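Long-range contact in iota-carrageenase (PDB 1H80), which hydrolyses the 1,4-beta linkages inside iota-carrageenan, a sulfated galactan of red algal cell walls, with inversion of anomeric configuration: residues 120-134 against 147-161. Numbering follows the deposited sequence.
With NA (sodium ion), chain H.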
loop_
_atom_site.group_PDB
_atom_site.type_symbol
_atom_site.label_atom_id
_atom_site.label_comp_id
_atom_site.label_asym_id
_atom_site.label_seq_id
_atom_site.Cartn_x
_atom_site.Cartn_y
_atom_site.Cartn_z
ATOM N N PHE A 120 10.023 11.767 11.488
ATOM C CA PHE A 120 10.672 10.865 12.421
ATOM C C PHE A 120 10.835 9.493 11.808
ATOM O O PHE A 120 10.524 9.276 10.640
ATOM C CB PHE A 120 9.869 10.756 13.716
ATOM C CG PHE A 120 8.459 10.283 13.521
ATOM C CD1 PHE A 120 7.467 11.163 13.102
ATOM C CD2 PHE A 120 8.120 8.954 13.756
ATOM C CE1 PHE A 120 6.157 10.729 12.920
ATOM C CE2 PHE A 120 6.817 8.512 13.577
ATOM C CZ PHE A 120 5.831 9.398 13.158
ATOM N N LEU A 121 11.306 8.560 12.619
ATOM C CA LEU A 121 11.546 7.216 12.141
ATOM C C LEU A 121 10.752 6.135 12.857
ATOM O O LEU A 121 10.642 6.136 14.083
ATOM C CB LEU A 121 13.034 6.894 12.280
ATOM C CG LEU A 121 13.478 5.495 11.862
ATOM C CD1 LEU A 121 13.415 5.381 10.353
ATOM C CD2 LEU A 121 14.893 5.236 12.351
ATOM N N VAL A 122 10.173 5.237 12.069
ATOM C CA VAL A 122 9.476 4.071 12.602
ATOM C C VAL A 122 10.472 2.997 12.186
ATOM O O VAL A 122 10.722 2.809 10.996
ATOM C CB VAL A 122 8.126 3.819 11.920
ATOM C CG1 VAL A 122 7.599 2.446 12.316
ATOM C CG2 VAL A 122 7.135 4.891 12.335
ATOM N N ASP A 123 11.051 2.307 13.162
ATOM C CA ASP A 123 12.080 1.314 12.877
ATOM C C ASP A 123 11.679 -0.133 13.167
ATOM O O ASP A 123 11.384 -0.489 14.308
ATOM C CB ASP A 123 13.330 1.687 13.680
ATOM C CG ASP A 123 14.553 0.889 13.287
ATOM O OD1 ASP A 123 14.518 0.187 12.258
ATOM O OD2 ASP A 123 15.565 0.985 14.016
ATOM N N PHE A 124 11.673 -0.958 12.121
ATOM C CA PHE A 124 11.333 -2.376 12.250
ATOM C C PHE A 124 12.584 -3.238 12.105
ATOM O O PHE A 124 12.508 -4.461 12.219
ATOM C CB PHE A 124 10.356 -2.825 11.154
ATOM C CG PHE A 124 8.962 -2.283 11.289
ATOM C CD1 PHE A 124 8.550 -1.621 12.440
ATOM C CD2 PHE A 124 8.042 -2.472 10.259
ATOM C CE1 PHE A 124 7.242 -1.161 12.564
ATOM C CE2 PHE A 124 6.732 -2.015 10.375
ATOM C CZ PHE A 124 6.333 -1.359 11.529
ATOM N N LYS A 125 13.724 -2.605 11.851
ATOM C CA LYS A 125 14.973 -3.337 11.638
ATOM C C LYS A 125 15.408 -4.317 12.724
ATOM O O LYS A 125 15.981 -5.362 12.412
ATOM C CB LYS A 125 16.119 -2.359 11.352
ATOM C CG LYS A 125 15.917 -1.536 10.083
ATOM C CD LYS A 125 17.202 -0.850 9.628
ATOM C CE LYS A 125 17.774 0.077 10.692
ATOM N NZ LYS A 125 16.838 1.176 11.055
ATOM N N ASP A 126 15.144 -3.999 13.987
ATOM C CA ASP A 126 15.548 -4.890 15.074
ATOM C C ASP A 126 14.402 -5.718 15.647
ATOM O O ASP A 126 14.558 -6.379 16.677
ATOM C CB ASP A 126 16.201 -4.084 16.199
ATOM C CG ASP A 126 17.366 -3.241 15.715
ATOM O OD1 ASP A 126 18.275 -3.796 15.061
ATOM O OD2 ASP A 126 17.374 -2.024 15.993
ATOM N N SER A 127 13.253 -5.695 14.980
ATOM C CA SER A 127 12.097 -6.444 15.458
ATOM C C SER A 127 12.141 -7.911 15.061
ATOM O O SER A 127 12.576 -8.255 13.963
ATOM C CB SER A 127 10.803 -5.826 14.927
ATOM O OG SER A 127 9.680 -6.591 15.332
ATOM N N ARG A 128 11.682 -8.770 15.964
ATOM C CA ARG A 128 11.645 -10.204 15.709
ATOM C C ARG A 128 10.262 -10.565 15.176
ATOM O O ARG A 128 9.994 -11.712 14.820
ATOM C CB ARG A 128 11.926 -10.976 17.000
ATOM N N ASP A 129 9.388 -9.565 15.125
ATOM C CA ASP A 129 8.017 -9.732 14.657
ATOM C C ASP A 129 7.955 -9.453 13.156
ATOM O O ASP A 129 8.334 -8.371 12.709
ATOM C CB ASP A 129 7.109 -8.748 15.400
ATOM C CG ASP A 129 5.640 -9.097 15.286
ATOM O OD1 ASP A 129 5.257 -9.856 14.369
ATOM O OD2 ASP A 129 4.859 -8.593 16.120
ATOM N N LYS A 130 7.481 -10.420 12.376
ATOM C CA LYS A 130 7.392 -10.226 10.933
ATOM C C LYS A 130 6.000 -9.778 10.489
ATOM O O LYS A 130 5.819 -9.335 9.359
ATOM C CB LYS A 130 7.769 -11.513 10.193
ATOM C CG LYS A 130 6.731 -12.611 10.292
ATOM C CD LYS A 130 7.077 -13.778 9.380
ATOM C CE LYS A 130 5.970 -14.819 9.388
ATOM N NZ LYS A 130 4.675 -14.236 8.939
ATOM N N ASN A 131 5.019 -9.896 11.377
ATOM C CA ASN A 131 3.647 -9.506 11.060
ATOM C C ASN A 131 3.364 -8.130 11.638
ATOM O O ASN A 131 2.683 -8.004 12.656
ATOM C CB ASN A 131 2.680 -10.528 11.642
ATOM C CG ASN A 131 2.992 -11.932 11.182
ATOM O OD1 ASN A 131 3.088 -12.186 9.983
ATOM N ND2 ASN A 131 3.158 -12.851 12.127
ATOM N N LEU A 132 3.879 -7.103 10.971
ATOM C CA LEU A 132 3.728 -5.732 11.441
ATOM C C LEU A 132 3.224 -4.715 10.430
ATOM O O LEU A 132 3.664 -4.688 9.286
ATOM C CB LEU A 132 5.071 -5.223 11.960
ATOM C CG LEU A 132 5.695 -5.844 13.207
ATOM C CD1 LEU A 132 7.142 -5.391 13.328
ATOM C CD2 LEU A 132 4.891 -5.431 14.429
ATOM N N ALA A 133 2.303 -3.873 10.880
ATOM C CA ALA A 133 1.777 -2.781 10.072
ATOM C C ALA A 133 1.929 -1.575 10.993
ATOM O O ALA A 133 1.909 -1.723 12.216
ATOM C CB ALA A 133 0.314 -3.009 9.734
ATOM N N VAL A 134 2.109 -0.389 10.424
ATOM C CA VAL A 134 2.253 0.801 11.249
ATOM C C VAL A 134 0.874 1.302 11.671
ATOM O O VAL A 134 0.626 1.553 12.852
ATOM C CB VAL A 134 3.004 1.910 10.490
ATOM C CG1 VAL A 134 3.145 3.142 11.364
ATOM C CG2 VAL A 134 4.378 1.403 10.074
ATOM N N ASN A 147 4.282 12.657 7.413
ATOM C CA ASN A 147 5.686 12.859 7.727
ATOM C C ASN A 147 6.560 11.955 8.593
ATOM O O ASN A 147 6.939 12.326 9.712
ATOM C CB ASN A 147 5.777 14.272 8.272
ATOM C CG ASN A 147 7.125 14.900 8.062
ATOM O OD1 ASN A 147 7.886 14.502 7.182
ATOM N ND2 ASN A 147 7.416 15.932 8.853
ATOM N N PHE A 148 6.926 10.801 8.055
ATOM C CA PHE A 148 7.825 9.909 8.754
ATOM C C PHE A 148 8.386 8.900 7.782
ATOM O O PHE A 148 7.905 8.753 6.654
ATOM C CB PHE A 148 7.131 9.239 9.946
ATOM C CG PHE A 148 5.866 8.514 9.601
ATOM C CD1 PHE A 148 5.897 7.171 9.244
ATOM C CD2 PHE A 148 4.636 9.160 9.681
ATOM C CE1 PHE A 148 4.718 6.479 8.975
ATOM C CE2 PHE A 148 3.448 8.477 9.412
ATOM C CZ PHE A 148 3.490 7.132 9.060
ATOM N N THR A 149 9.457 8.255 8.217
ATOM C CA THR A 149 10.129 7.252 7.416
ATOM C C THR A 149 9.947 5.930 8.133
ATOM O O THR A 149 9.960 5.873 9.363
ATOM C CB THR A 149 11.634 7.561 7.297
ATOM O OG1 THR A 149 11.813 8.796 6.591
ATOM C CG2 THR A 149 12.356 6.444 6.555
ATOM N N ILE A 150 9.752 4.875 7.357
ATOM C CA ILE A 150 9.578 3.551 7.916
ATOM C C ILE A 150 10.735 2.691 7.445
ATOM O O ILE A 150 10.865 2.424 6.253
ATOM C CB ILE A 150 8.270 2.906 7.427
ATOM C CG1 ILE A 150 7.083 3.806 7.777
ATOM C CG2 ILE A 150 8.110 1.522 8.047
ATOM C CD1 ILE A 150 5.796 3.410 7.086
ATOM N N ASP A 151 11.597 2.294 8.376
ATOM C CA ASP A 151 12.716 1.421 8.048
ATOM C C ASP A 151 12.179 0.011 8.240
ATOM O O ASP A 151 12.176 -0.530 9.348
ATOM C CB ASP A 151 13.898 1.668 8.986
ATOM C CG ASP A 151 14.897 2.656 8.421
ATOM O OD1 ASP A 151 14.573 3.352 7.434
ATOM O OD2 ASP A 151 16.013 2.739 8.971
ATOM N N ASP A 152 11.704 -0.568 7.146
ATOM C CA ASP A 152 11.127 -1.903 7.166
ATOM C C ASP A 152 12.228 -2.951 7.113
ATOM O O ASP A 152 13.407 -2.633 6.935
ATOM C CB ASP A 152 10.203 -2.067 5.956
ATOM C CG ASP A 152 9.117 -3.102 6.172
ATOM O OD1 ASP A 152 9.232 -3.937 7.094
ATOM O OD2 ASP A 152 8.141 -3.079 5.394
ATOM N N ASN A 153 11.829 -4.205 7.285
ATOM C CA ASN A 153 12.751 -5.327 7.223
ATOM C C ASN A 153 11.982 -6.439 6.531
ATOM O O ASN A 153 11.895 -7.566 7.018
ATOM C CB ASN A 153 13.179 -5.754 8.627
ATOM C CG ASN A 153 14.226 -6.844 8.603
ATOM O OD1 ASN A 153 15.159 -6.802 7.801
ATOM N ND2 ASN A 153 14.085 -7.822 9.488
ATOM N N LYS A 154 11.411 -6.088 5.384
ATOM C CA LYS A 154 10.616 -7.005 4.585
ATOM C C LYS A 154 9.572 -7.732 5.419
ATOM O O LYS A 154 9.417 -8.949 5.329
ATOM C CB LYS A 154 11.519 -8.010 3.864
ATOM C CG LYS A 154 12.412 -7.370 2.812
ATOM C CD LYS A 154 12.986 -8.420 1.872
ATOM C CE LYS A 154 13.894 -7.798 0.824
ATOM N NZ LYS A 154 15.124 -7.224 1.440
ATOM N N THR A 155 8.849 -6.974 6.237
ATOM C CA THR A 155 7.804 -7.556 7.064
ATOM C C THR A 155 6.560 -7.815 6.226
ATOM O O THR A 155 6.401 -7.262 5.134
ATOM C CB THR A 155 7.392 -6.613 8.209
ATOM O OG1 THR A 155 6.900 -5.385 7.656
ATOM C CG2 THR A 155 8.566 -6.329 9.121
ATOM N N ILE A 156 5.685 -8.669 6.742
ATOM C CA ILE A 156 4.430 -8.967 6.075
ATOM C C ILE A 156 3.545 -7.746 6.321
ATOM O O ILE A 156 3.763 -7.014 7.291
ATOM C CB ILE A 156 3.756 -10.212 6.696
ATOM C CG1 ILE A 156 4.692 -11.419 6.592
ATOM C CG2 ILE A 156 2.427 -10.484 6.013
ATOM C CD1 ILE A 156 5.099 -11.778 5.171
ATOM N N PHE A 157 2.573 -7.527 5.438
ATOM C CA PHE A 157 1.625 -6.414 5.532
ATOM C C PHE A 157 2.149 -5.068 5.071
ATOM O O PHE A 157 3.293 -4.701 5.344
ATOM C CB PHE A 157 1.114 -6.246 6.969
ATOM C CG PHE A 157 0.336 -7.421 7.471
ATOM C CD1 PHE A 157 -0.924 -7.704 6.961
ATOM C CD2 PHE A 157 0.880 -8.265 8.426
ATOM C CE1 PHE A 157 -1.635 -8.819 7.396
ATOM C CE2 PHE A 157 0.180 -9.384 8.869
ATOM C CZ PHE A 157 -1.080 -9.662 8.352
ATOM N N ALA A 158 1.296 -4.334 4.365
ATOM C CA ALA A 158 1.648 -2.996 3.924
ATOM C C ALA A 158 1.687 -2.200 5.221
ATOM O O ALA A 158 1.031 -2.561 6.198
ATOM C CB ALA A 158 0.577 -2.444 2.998
ATOM N N SER A 159 2.439 -1.108 5.232
ATOM C CA SER A 159 2.565 -0.305 6.437
ATOM C C SER A 159 1.298 0.408 6.874
ATOM O O SER A 159 1.048 0.548 8.066
ATOM C CB SER A 159 3.686 0.709 6.259
ATOM O OG SER A 159 4.922 0.036 6.120
ATOM N N ILE A 160 0.511 0.872 5.911
ATOM C CA ILE A 160 -0.730 1.561 6.225
ATOM C C ILE A 160 -1.868 0.813 5.556
ATOM O O ILE A 160 -1.956 0.743 4.329
ATOM C CB ILE A 160 -0.692 3.029 5.750
ATOM C CG1 ILE A 160 0.482 3.751 6.427
ATOM C CG2 ILE A 160 -2.003 3.729 6.095
ATOM C CD1 ILE A 160 0.634 5.198 6.043
ATOM N N LEU A 161 -2.731 0.238 6.380
ATOM C CA LEU A 161 -3.863 -0.526 5.891
ATOM C C LEU A 161 -5.111 0.335 5.979
ATOM O O LEU A 161 -5.608 0.603 7.069
ATOM C CB LEU A 161 -4.034 -1.790 6.738
ATOM C CG LEU A 161 -2.785 -2.669 6.846
ATOM C CD1 LEU A 161 -3.009 -3.771 7.867
ATOM C CD2 LEU A 161 -2.456 -3.256 5.480
HETATM NA NA NA H . 4.594 -4.807 7.241
HETATM O O HOH W 1 11.693 10.804 8.529
HETATM O O HOH W 2 12.685 -7.025 11.661
HETATM O O HOH W 3 5.596 -2.635 6.817
#
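The Phe120 ring has one face laid over CB of Phe148, which sits 3.5 Å from the ring centroid in a CH-pi contact. The two rings point the same way with planes 29° apart, but they are slid so far that they barely overlap. In both residues CG stands between the backbone N and the carbonyl carbon (chi1 58° and 55°), which keeps the rings side by side on the face shared with Val122 and Ile150. With an alanine at Phe120, CB of Phe148 is likely to lose its aromatic cover, and a gap would probably open beside the Phe148 ring.

Strands 120-123 and 147-151 run parallel. Their ladder passes from Thr149 N to Phe120 O, Val122 N to Thr149 O and Asp151 N to Val122 O, and Phe124 N extends it to Asp151 O. Asp123 and Asp151 lie on the other face, and Lys125, in the turn beyond, bends back at chi3 and chi4 to meet them. Its NZ reaches Asp151 OD2 on the anti lone pair at 2.7 Å, and Asp123 OD1 at 2.8 Å from above the carboxylate plane. The lysine thus probably offsets the two nearby negative charges.

A sodium ion ties Leu132, at the start of strand 132-133, to the loop carrying Thr155, Ile156 and Phe157. It is bound by Leu132 O at 2.2 Å, Thr155 OG1 at 2.4 Å, the carbonyls of Ile156 and Phe157, and a water. Asp152 OD1 accepts from Thr155 OG1 on its syn lone pair and so helps place that ligand. Val134 N, at the corner after strand 132-133, hydrogen-bonds Ser159 O. Parallel strands stacked on successive turns are characteristic of the right-handed beta-helix of pectate lyase-like enzymes.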